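ESAT-6/WXG100 secretion system protein (Streptococcus gallolyticus, PDB 7JQE) is the EsaA subunit of a type VIIb secretion system, whose extracellular region probably helps move toxins and other proteins out of the bacterial cell. Local coordinates at residues A158-I161 with D162-Q166; S208-A211 with T212-S215; D226-S229 with D230-K234; G472-L475 with Y476-T480. One frame throughout, in Å; residues are numbered along the deposited sequence.

Interaction 1 of 4, residues A158-I161 with D162-Q166. With EDO (1,2-ethanediol), chain L.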
loop_
_atom_site.group_PDB
_atom_site.type_symbol
_atom_site.label_atom_id
_atom_site.label_comp_id
_atom_site.label_asym_id
_atom_site.label_seq_id
_atom_site.Cartn_x
_atom_site.Cartn_y
_atom_site.Cartn_z
ATOM N N ALA A 158 -46.610 -2.662 35.787
ATOM C CA ALA A 158 -47.249 -1.498 35.184
ATOM C C ALA A 158 -46.255 -0.361 34.973
ATOM O O ALA A 158 -46.313 0.341 33.957
ATOM C CB ALA A 158 -48.417 -1.033 36.053
ATOM N N ILE A 159 -45.349 -0.153 35.929
ATOM C CA ILE A 159 -44.351 0.903 35.792
ATOM C C ILE A 159 -43.408 0.591 34.638
ATOM O O ILE A 159 -43.139 1.445 33.785
ATOM C CB ILE A 159 -43.582 1.091 37.113
ATOM C CG1 ILE A 159 -44.539 1.501 38.236
ATOM C CG2 ILE A 159 -42.467 2.118 36.941
ATOM C CD1 ILE A 159 -43.911 1.519 39.619
ATOM N N LYS A 160 -42.899 -0.641 34.592
ATOM C CA LYS A 160 -41.982 -1.030 33.525
ATOM C C LYS A 160 -42.621 -0.839 32.154
ATOM O O LYS A 160 -42.010 -0.262 31.248
ATOM C CB LYS A 160 -41.543 -2.480 33.728
ATOM C CG LYS A 160 -40.783 -3.073 32.562
ATOM C CD LYS A 160 -40.160 -4.405 32.943
ATOM C CE LYS A 160 -39.122 -4.234 34.044
ATOM N NZ LYS A 160 -38.428 -5.511 34.376
ATOM N N ILE A 161 -43.857 -1.310 31.986
ATOM C CA ILE A 161 -44.531 -1.186 30.697
ATOM C C ILE A 161 -44.671 0.277 30.300
ATOM O O ILE A 161 -44.569 0.627 29.118
ATOM C CB ILE A 161 -45.897 -1.895 30.736
ATOM C CG1 ILE A 161 -45.706 -3.406 30.882
ATOM C CG2 ILE A 161 -46.705 -1.562 29.492
ATOM C CD1 ILE A 161 -46.998 -4.186 30.883
ATOM N N ASP A 162 -44.907 1.157 31.277
ATOM C CA ASP A 162 -45.021 2.580 30.964
ATOM C C ASP A 162 -43.672 3.175 30.573
ATOM O O ASP A 162 -43.605 4.046 29.698
ATOM C CB ASP A 162 -45.616 3.338 32.150
ATOM C CG ASP A 162 -47.132 3.283 32.178
ATOM O OD1 ASP A 162 -47.747 3.142 31.100
ATOM O OD2 ASP A 162 -47.712 3.388 33.280
ATOM N N LEU A 163 -42.589 2.727 31.209
ATOM C CA LEU A 163 -41.275 3.281 30.898
ATOM C C LEU A 163 -40.799 2.846 29.517
ATOM O O LEU A 163 -40.201 3.642 28.784
ATOM C CB LEU A 163 -40.266 2.874 31.971
ATOM C CG LEU A 163 -40.426 3.592 33.312
ATOM C CD1 LEU A 163 -39.615 2.918 34.410
ATOM C CD2 LEU A 163 -40.024 5.051 33.171
ATOM N N LEU A 164 -41.057 1.592 29.141
ATOM C CA LEU A 164 -40.597 1.107 27.843
ATOM C C LEU A 164 -41.319 1.794 26.690
ATOM O O LEU A 164 -40.733 1.974 25.616
ATOM C CB LEU A 164 -40.770 -0.409 27.755
ATOM C CG LEU A 164 -39.849 -1.225 28.663
ATOM C CD1 LEU A 164 -40.139 -2.709 28.543
ATOM C CD2 LEU A 164 -38.394 -0.937 28.329
ATOM N N ASN A 165 -42.580 2.179 26.884
ATOM C CA ASN A 165 -43.313 2.925 25.868
ATOM C C ASN A 165 -43.018 4.417 25.908
ATOM O O ASN A 165 -43.631 5.175 25.148
ATOM C CB ASN A 165 -44.818 2.701 26.021
ATOM C CG ASN A 165 -45.244 1.309 25.609
ATOM O OD1 ASN A 165 -45.904 0.597 26.368
ATOM N ND2 ASN A 165 -44.870 0.911 24.398
ATOM N N GLN A 166 -42.102 4.852 26.770
ATOM C CA GLN A 166 -41.791 6.262 26.934
ATOM C C GLN A 166 -40.340 6.608 26.633
ATOM O O GLN A 166 -40.052 7.771 26.334
ATOM C CB GLN A 166 -42.127 6.715 28.366
ATOM C CG GLN A 166 -42.090 8.213 28.588
ATOM C CD GLN A 166 -42.614 8.613 29.960
ATOM O OE1 GLN A 166 -43.225 7.809 30.668
ATOM N NE2 GLN A 166 -42.377 9.863 30.339
HETATM C C1 EDO L . -51.141 3.195 32.453
HETATM O O1 EDO L . -50.527 4.031 33.440
HETATM C C2 EDO L . -51.933 2.090 33.143
HETATM O O2 EDO L . -52.577 1.274 32.157
#
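Three successive i to i+4 bonds run from A158-I161 to D162-Q166: D162 N to A158 O, L163 N to I159 O at 2.9 Å, and L164 N to K160 O. A fourth, N165 N to I161 O, is weak at 3.4 Å, where the helix gives way to a turn. I159 and L163 lie side by side and point the same way. The CG2 branch of I159 meets CD1 of L163 at 3.9 Å. CG2 is the branch anti to the backbone N of I159 (chi1 -61°), and CG1 lies beside that N. K160 and L164 make a looser pair of the same kind, with CG of K160 4.1 Å from CD1 of L164. This is the C-terminal end of helix 152-164, one side of which packs inward. That buried side, carrying I159 and L163, packs on helix 462-491 at Y476, T477 and T480. I159 also touches L141 and Y146. The side with I161 and L164 is on the surface, although L164 touches K469. The D162 carboxylate has two partners. Its OD2 accepts a hydrogen bond from Y146 OH and another from O1 of an ethanediol, 2.9 Å away. The diol probably came from the crystallisation liquor and is also bonded to S145 OG.

Interaction 2 of 4, residues S208-A211 with T212-S215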
loop_
_atom_site.group_PDB
_atom_site.type_symbol
_atom_site.label_atom_id
_atom_site.label_comp_id
_atom_site.label_asym_id
_atom_site.label_seq_id
_atom_site.Cartn_x
_atom_site.Cartn_y
_atom_site.Cartn_z
ATOM N N SER A 208 4.566 16.241 -14.837
ATOM C CA SER A 208 4.959 16.826 -16.116
ATOM C C SER A 208 6.413 16.513 -16.446
ATOM O O SER A 208 6.764 16.314 -17.615
ATOM C CB SER A 208 4.733 18.338 -16.093
ATOM O OG SER A 208 3.427 18.650 -15.640
ATOM N N ASP A 209 7.276 16.467 -15.429
ATOM C CA ASP A 209 8.681 16.150 -15.654
ATOM C C ASP A 209 8.888 14.753 -16.225
ATOM O O ASP A 209 10.019 14.418 -16.591
ATOM C CB ASP A 209 9.466 16.293 -14.348
ATOM C CG ASP A 209 9.775 17.743 -14.008
ATOM O OD1 ASP A 209 9.300 18.648 -14.733
ATOM O OD2 ASP A 209 10.501 17.976 -13.015
ATOM N N TYR A 210 7.841 13.934 -16.309
ATOM C CA TYR A 210 7.947 12.581 -16.835
ATOM C C TYR A 210 7.542 12.472 -18.301
ATOM O O TYR A 210 7.739 11.411 -18.902
ATOM C CB TYR A 210 7.085 11.624 -15.999
ATOM C CG TYR A 210 7.594 11.400 -14.590
ATOM C CD1 TYR A 210 7.503 12.398 -13.627
ATOM C CD2 TYR A 210 8.160 10.187 -14.223
ATOM C CE1 TYR A 210 7.965 12.192 -12.339
ATOM C CE2 TYR A 210 8.629 9.974 -12.939
ATOM C CZ TYR A 210 8.525 10.978 -12.000
ATOM O OH TYR A 210 8.987 10.769 -10.720
ATOM N N ALA A 211 7.001 13.543 -18.886
ATOM C CA ALA A 211 6.454 13.486 -20.238
ATOM C C ALA A 211 7.441 12.876 -21.226
ATOM O O ALA A 211 7.146 11.866 -21.875
ATOM C CB ALA A 211 6.044 14.887 -20.691
ATOM N N THR A 212 8.619 13.489 -21.355
ATOM C CA THR A 212 9.595 13.022 -22.332
ATOM C C THR A 212 9.971 11.565 -22.082
ATOM O O THR A 212 9.961 10.740 -23.003
ATOM C CB THR A 212 10.833 13.922 -22.306
ATOM O OG1 THR A 212 11.428 13.890 -21.003
ATOM C CG2 THR A 212 10.443 15.355 -22.631
ATOM N N LEU A 213 10.287 11.228 -20.830
ATOM C CA LEU A 213 10.631 9.849 -20.490
ATOM C C LEU A 213 9.528 8.883 -20.905
ATOM O O LEU A 213 9.790 7.862 -21.551
ATOM C CB LEU A 213 10.898 9.733 -18.991
ATOM C CG LEU A 213 10.983 8.303 -18.467
ATOM C CD1 LEU A 213 12.264 7.650 -18.941
ATOM C CD2 LEU A 213 10.881 8.269 -16.946
ATOM N N PHE A 214 8.284 9.185 -20.523
ATOM C CA PHE A 214 7.172 8.317 -20.894
ATOM C C PHE A 214 6.988 8.264 -22.406
ATOM O O PHE A 214 6.564 7.235 -22.945
ATOM C CB PHE A 214 5.886 8.792 -20.211
ATOM C CG PHE A 214 5.812 8.462 -18.740
ATOM C CD1 PHE A 214 6.391 7.302 -18.242
ATOM C CD2 PHE A 214 5.160 9.313 -17.852
ATOM C CE1 PHE A 214 6.326 6.996 -16.889
ATOM C CE2 PHE A 214 5.086 9.012 -16.493
ATOM C CZ PHE A 214 5.671 7.855 -16.012
ATOM N N SER A 215 7.302 9.356 -23.106
ATOM C CA SER A 215 7.114 9.380 -24.552
ATOM C C SER A 215 8.128 8.488 -25.253
ATOM O O SER A 215 7.778 7.744 -26.176
ATOM C CB SER A 215 7.212 10.814 -25.072
ATOM O OG SER A 215 6.043 11.552 -24.758
#
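Y210 and F214 are one helical turn apart, and their rings are slid past each other. The planes are near parallel, at 26°, but the centroids are 5.6 Å apart and the rings barely overlap. The close touch is between CB of Y210 and CE2 of F214, at 3.3 Å. F214 CZ also comes within 3.9 Å of Y210 CD2. Both side chains have CG anti to the carbonyl carbon and beside the backbone N (chi1 -68° for Y210, -75° for F214). This brings the F214 ring against CB of Y210. L213 turns its CG the other way, anti to the backbone N, and its CD2 is 4.3 Å from CD2 of Y210. Y210 is the last residue before helix 211-219, and its carbonyl is the first acceptor of the contact: F214 N bonds to Y210 O at 2.8 Å in a nearly straight line. Both rings pack against neighbouring helices. Y210 touches L235 of helix 225-244 and I416 of helix 396-427, while F214 rests on V228, Y231 and M223. The polar end of Y210 is also held, its OH bonding to D204 O. On the outer side A211 O accepts twice from S215. S215 N lies 2.8 Å from A211 O, and S215 OG is 3.1 Å from A211 O, above the carbonyl plane.

Interaction 3 of 4, residues D226-S229 with D230-K234. With EDO (1,2-ethanediol), chain F.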
loop_
_atom_site.group_PDB
_atom_site.type_symbol
_atom_site.label_atom_id
_atom_site.label_comp_id
_atom_site.label_asym_id
_atom_site.label_seq_id
_atom_site.Cartn_x
_atom_site.Cartn_y
_atom_site.Cartn_z
ATOM N N ASP A 226 -1.724 2.541 -21.030
ATOM C CA ASP A 226 -2.399 2.480 -19.736
ATOM C C ASP A 226 -1.403 2.574 -18.588
ATOM O O ASP A 226 -1.692 3.202 -17.563
ATOM C CB ASP A 226 -3.219 1.196 -19.620
ATOM C CG ASP A 226 -4.405 1.176 -20.559
ATOM O OD1 ASP A 226 -4.800 2.256 -21.048
ATOM O OD2 ASP A 226 -4.946 0.078 -20.805
ATOM N N GLU A 227 -0.235 1.942 -18.730
ATOM C CA GLU A 227 0.796 2.078 -17.705
ATOM C C GLU A 227 1.179 3.539 -17.512
ATOM O O GLU A 227 1.376 3.994 -16.379
ATOM C CB GLU A 227 2.024 1.241 -18.070
ATOM C CG GLU A 227 1.838 -0.262 -17.884
ATOM C CD GLU A 227 2.896 -1.090 -18.610
ATOM O OE1 GLU A 227 3.066 -0.914 -19.836
ATOM O OE2 GLU A 227 3.561 -1.920 -17.953
ATOM N N VAL A 228 1.272 4.294 -18.607
ATOM C CA VAL A 228 1.593 5.713 -18.503
ATOM C C VAL A 228 0.448 6.476 -17.852
ATOM O O VAL A 228 0.666 7.447 -17.119
ATOM C CB VAL A 228 1.939 6.276 -19.893
ATOM C CG1 VAL A 228 2.021 7.795 -19.850
ATOM C CG2 VAL A 228 3.251 5.675 -20.381
ATOM N N SER A 229 -0.789 6.058 -18.112
ATOM C CA SER A 229 -1.926 6.741 -17.512
ATOM C C SER A 229 -1.994 6.475 -16.013
ATOM O O SER A 229 -2.319 7.376 -15.229
ATOM C CB SER A 229 -3.215 6.306 -18.205
ATOM O OG SER A 229 -4.321 7.051 -17.731
ATOM N N ASP A 230 -1.668 5.250 -15.594
ATOM C CA ASP A 230 -1.734 4.921 -14.176
ATOM C C ASP A 230 -0.628 5.612 -13.388
ATOM O O ASP A 230 -0.878 6.152 -12.306
ATOM C CB ASP A 230 -1.669 3.406 -13.987
ATOM C CG ASP A 230 -2.909 2.702 -14.512
ATOM O OD1 ASP A 230 -3.954 3.371 -14.670
ATOM O OD2 ASP A 230 -2.841 1.478 -14.763
ATOM N N TYR A 231 0.606 5.606 -13.908
ATOM C CA TYR A 231 1.690 6.287 -13.208
ATOM C C TYR A 231 1.407 7.774 -13.071
ATOM O O TYR A 231 1.836 8.405 -12.098
ATOM C CB TYR A 231 3.022 6.059 -13.926
ATOM C CG TYR A 231 3.619 4.687 -13.693
ATOM C CD1 TYR A 231 3.786 3.787 -14.743
ATOM C CD2 TYR A 231 4.016 4.290 -12.423
ATOM C CE1 TYR A 231 4.331 2.531 -14.530
ATOM C CE2 TYR A 231 4.560 3.037 -12.199
ATOM C CZ TYR A 231 4.714 2.161 -13.253
ATOM O OH TYR A 231 5.258 0.916 -13.027
ATOM N N GLN A 232 0.681 8.352 -14.029
ATOM C CA GLN A 232 0.295 9.752 -13.911
ATOM C C GLN A 232 -0.770 9.949 -12.838
ATOM O O GLN A 232 -0.784 10.989 -12.169
ATOM C CB GLN A 232 -0.190 10.271 -15.262
ATOM C CG GLN A 232 0.933 10.469 -16.267
ATOM C CD GLN A 232 0.429 10.684 -17.678
ATOM O OE1 GLN A 232 -0.745 10.458 -17.973
ATOM N NE2 GLN A 232 1.317 11.120 -18.562
ATOM N N SER A 233 -1.665 8.969 -12.658
ATOM C CA SER A 233 -2.635 9.037 -11.565
ATOM C C SER A 233 -1.949 8.889 -10.215
ATOM O O SER A 233 -2.214 9.658 -9.284
ATOM C CB SER A 233 -3.705 7.958 -11.731
ATOM O OG SER A 233 -4.518 8.219 -12.858
ATOM N N LYS A 234 -1.065 7.895 -10.089
ATOM C CA LYS A 234 -0.340 7.713 -8.838
ATOM C C LYS A 234 0.500 8.936 -8.507
ATOM O O LYS A 234 0.569 9.354 -7.345
ATOM C CB LYS A 234 0.525 6.460 -8.918
ATOM C CG LYS A 234 -0.268 5.244 -9.330
ATOM C CD LYS A 234 0.569 3.991 -9.335
ATOM C CE LYS A 234 -0.281 2.792 -9.713
ATOM N NZ LYS A 234 0.517 1.540 -9.778
HETATM C C1 EDO F . -1.652 -0.771 -12.114
HETATM O O1 EDO F . -2.180 0.445 -11.571
HETATM C C2 EDO F . -1.433 -1.788 -10.998
HETATM O O2 EDO F . -0.488 -1.268 -10.054
HETATM O O HOH W 1 -5.732 6.115 -14.760
#
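S229 and D230 adjoin within helix 225-244, an amphipathic helix with one side on helices 211-219 and 396-427. S229 turns OG anti to its backbone N (chi1 -174°), where a water is 3.4 Å from OG in a weak bond. The same water donates to OD1 of D230 at 3.3 Å and is also hydrogen-bonded to S233 OG. It bridges D230 and S233, with a weak link to S229. D230 carries its carboxylate back over the preceding turn, with CG 3.3 Å from D226 O, while its backbone N bonds to that same oxygen at 2.8 Å. V228 lies on the buried side. Its CG1 meets the amide of Q232, whose NE2 is 3.6 Å away, and the two side chains cross at a slant. V228 also touches M223 and E218. Its neighbour on that side, Y231, packs on L413, and on S414 of the second subunit. K234 forms a salt bridge with D417. An ethanediol lies near the subunit boundary, also bonded to S414 and T418 of the second subunit. K234 NZ donates to its O2 at 3.0 Å, and O1 of the diol makes a weak bond to D230 OD2 at 3.4 Å.

Interaction 4 of 4, residues G472-L475 with Y476-T480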
loop_
_atom_site.group_PDB
_atom_site.type_symbol
_atom_site.label_atom_id
_atom_site.label_comp_id
_atom_site.label_asym_id
_atom_site.label_seq_id
_atom_site.Cartn_x
_atom_site.Cartn_y
_atom_site.Cartn_z
ATOM N N GLY A 472 -31.304 0.547 33.336
ATOM C CA GLY A 472 -31.936 1.769 33.808
ATOM C C GLY A 472 -33.391 1.568 34.191
ATOM O O GLY A 472 -33.854 2.088 35.209
ATOM N N VAL A 473 -34.133 0.812 33.379
ATOM C CA VAL A 473 -35.549 0.590 33.653
ATOM C C VAL A 473 -35.729 -0.170 34.961
ATOM O O VAL A 473 -36.617 0.144 35.762
ATOM C CB VAL A 473 -36.215 -0.143 32.474
ATOM C CG1 VAL A 473 -37.609 -0.602 32.856
ATOM C CG2 VAL A 473 -36.274 0.763 31.261
ATOM N N THR A 474 -34.894 -1.183 35.200
ATOM C CA THR A 474 -34.977 -1.923 36.456
ATOM C C THR A 474 -34.696 -1.012 37.643
ATOM O O THR A 474 -35.447 -1.004 38.627
ATOM C CB THR A 474 -34.007 -3.103 36.443
ATOM O OG1 THR A 474 -34.299 -3.951 35.328
ATOM C CG2 THR A 474 -34.133 -3.903 37.725
ATOM N N LEU A 475 -33.612 -0.237 37.571
ATOM C CA LEU A 475 -33.299 0.685 38.658
ATOM C C LEU A 475 -34.406 1.717 38.834
ATOM O O LEU A 475 -34.879 1.956 39.954
ATOM C CB LEU A 475 -31.955 1.367 38.404
ATOM C CG LEU A 475 -30.721 0.475 38.569
ATOM C CD1 LEU A 475 -29.440 1.195 38.139
ATOM C CD2 LEU A 475 -30.616 -0.012 40.010
ATOM N N TYR A 476 -34.840 2.337 37.734
ATOM C CA TYR A 476 -35.885 3.351 37.834
ATOM C C TYR A 476 -37.184 2.754 38.368
ATOM O O TYR A 476 -37.859 3.363 39.207
ATOM C CB TYR A 476 -36.109 4.013 36.471
ATOM C CG TYR A 476 -36.812 5.349 36.561
ATOM C CD1 TYR A 476 -36.092 6.527 36.718
ATOM C CD2 TYR A 476 -38.199 5.432 36.506
ATOM C CE1 TYR A 476 -36.731 7.752 36.813
ATOM C CE2 TYR A 476 -38.848 6.653 36.602
ATOM C CZ TYR A 476 -38.111 7.810 36.755
ATOM O OH TYR A 476 -38.755 9.023 36.854
ATOM N N THR A 477 -37.545 1.556 37.902
ATOM C CA THR A 477 -38.771 0.916 38.372
ATOM C C THR A 477 -38.730 0.705 39.880
ATOM O O THR A 477 -39.676 1.058 40.596
ATOM C CB THR A 477 -38.983 -0.417 37.650
ATOM O OG1 THR A 477 -39.115 -0.189 36.243
ATOM C CG2 THR A 477 -40.240 -1.098 38.156
ATOM N N GLU A 478 -37.631 0.137 40.382
ATOM C CA GLU A 478 -37.539 -0.164 41.806
ATOM C C GLU A 478 -37.541 1.108 42.645
ATOM O O GLU A 478 -38.110 1.134 43.743
ATOM C CB GLU A 478 -36.290 -1.002 42.081
ATOM C CG GLU A 478 -36.359 -2.394 41.475
ATOM C CD GLU A 478 -35.105 -3.211 41.715
ATOM O OE1 GLU A 478 -34.134 -2.665 42.276
ATOM O OE2 GLU A 478 -35.092 -4.403 41.336
ATOM N N LEU A 479 -36.911 2.176 42.148
ATOM C CA LEU A 479 -36.926 3.437 42.881
ATOM C C LEU A 479 -38.316 4.061 42.877
ATOM O O LEU A 479 -38.745 4.634 43.886
ATOM C CB LEU A 479 -35.902 4.401 42.293
ATOM C CG LEU A 479 -34.438 4.004 42.491
ATOM C CD1 LEU A 479 -33.558 4.662 41.434
ATOM C CD2 LEU A 479 -33.976 4.373 43.888
ATOM N N THR A 480 -39.033 3.969 41.754
ATOM C CA THR A 480 -40.405 4.465 41.729
ATOM C C THR A 480 -41.289 3.662 42.674
ATOM O O THR A 480 -42.090 4.232 43.425
ATOM C CB THR A 480 -40.963 4.419 40.307
ATOM O OG1 THR A 480 -40.250 5.343 39.480
ATOM C CG2 THR A 480 -42.438 4.797 40.308
#
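The Y476 ring swings clear of G472-L475, and the touch is made by its stem: CB lies 3.2 Å from G472 O. Its CG is anti to the backbone N (chi1 -161°), which places the ring against R127 and S131 of helix 102-135. The phenol OH bonds to L141 N. The other flat group, the E478 carboxylate, lies alongside T474, with OE2 3.8 Å from the methyl CG2. That carboxylate forms a salt bridge through OE2 with K129 of the second subunit. Both groups stand on helix 462-491, a long helix packed among others of its own chain and against the second subunit, where L475 meets V130. T477 grips V473 O twice. T477 N donates to V473 O at 2.7 Å and T477 OG1 to it at 2.6 Å, from opposite faces of the carbonyl plane. OG1 can fold back because it lies beside its own N (chi1 -61°). T480 repeats the pattern one turn on: its OG1 donates to Y476 O at 3.1 Å, and T480 N reaches that oxygen from the other face. T480 OG1 is also bonded to R127. L479 folds CD1 back to 3.4 Å from L475 O.

The four contacts form two pairs in an elongated chain. Interactions 1, 2, 3 and 4 follow one another in sequence, but interactions 1 and 4, from distant parts of the chain, meet in space. Their centres are 10 Å apart, and helix 152-164 packs on helix 462-491 with L163 CD1 3.6 Å from Y476 CD2. The centres of interactions 2 and 3 are about 11 Å apart, on the consecutive helices 211-219 and 225-244, where the two helices pack together. About 63 Å separates the centres of interactions 1 and 3. The chain therefore runs out from one helical region to the other and returns. Interactions 3 and 4 both touch the second subunit, so the dimer is joined in both regions.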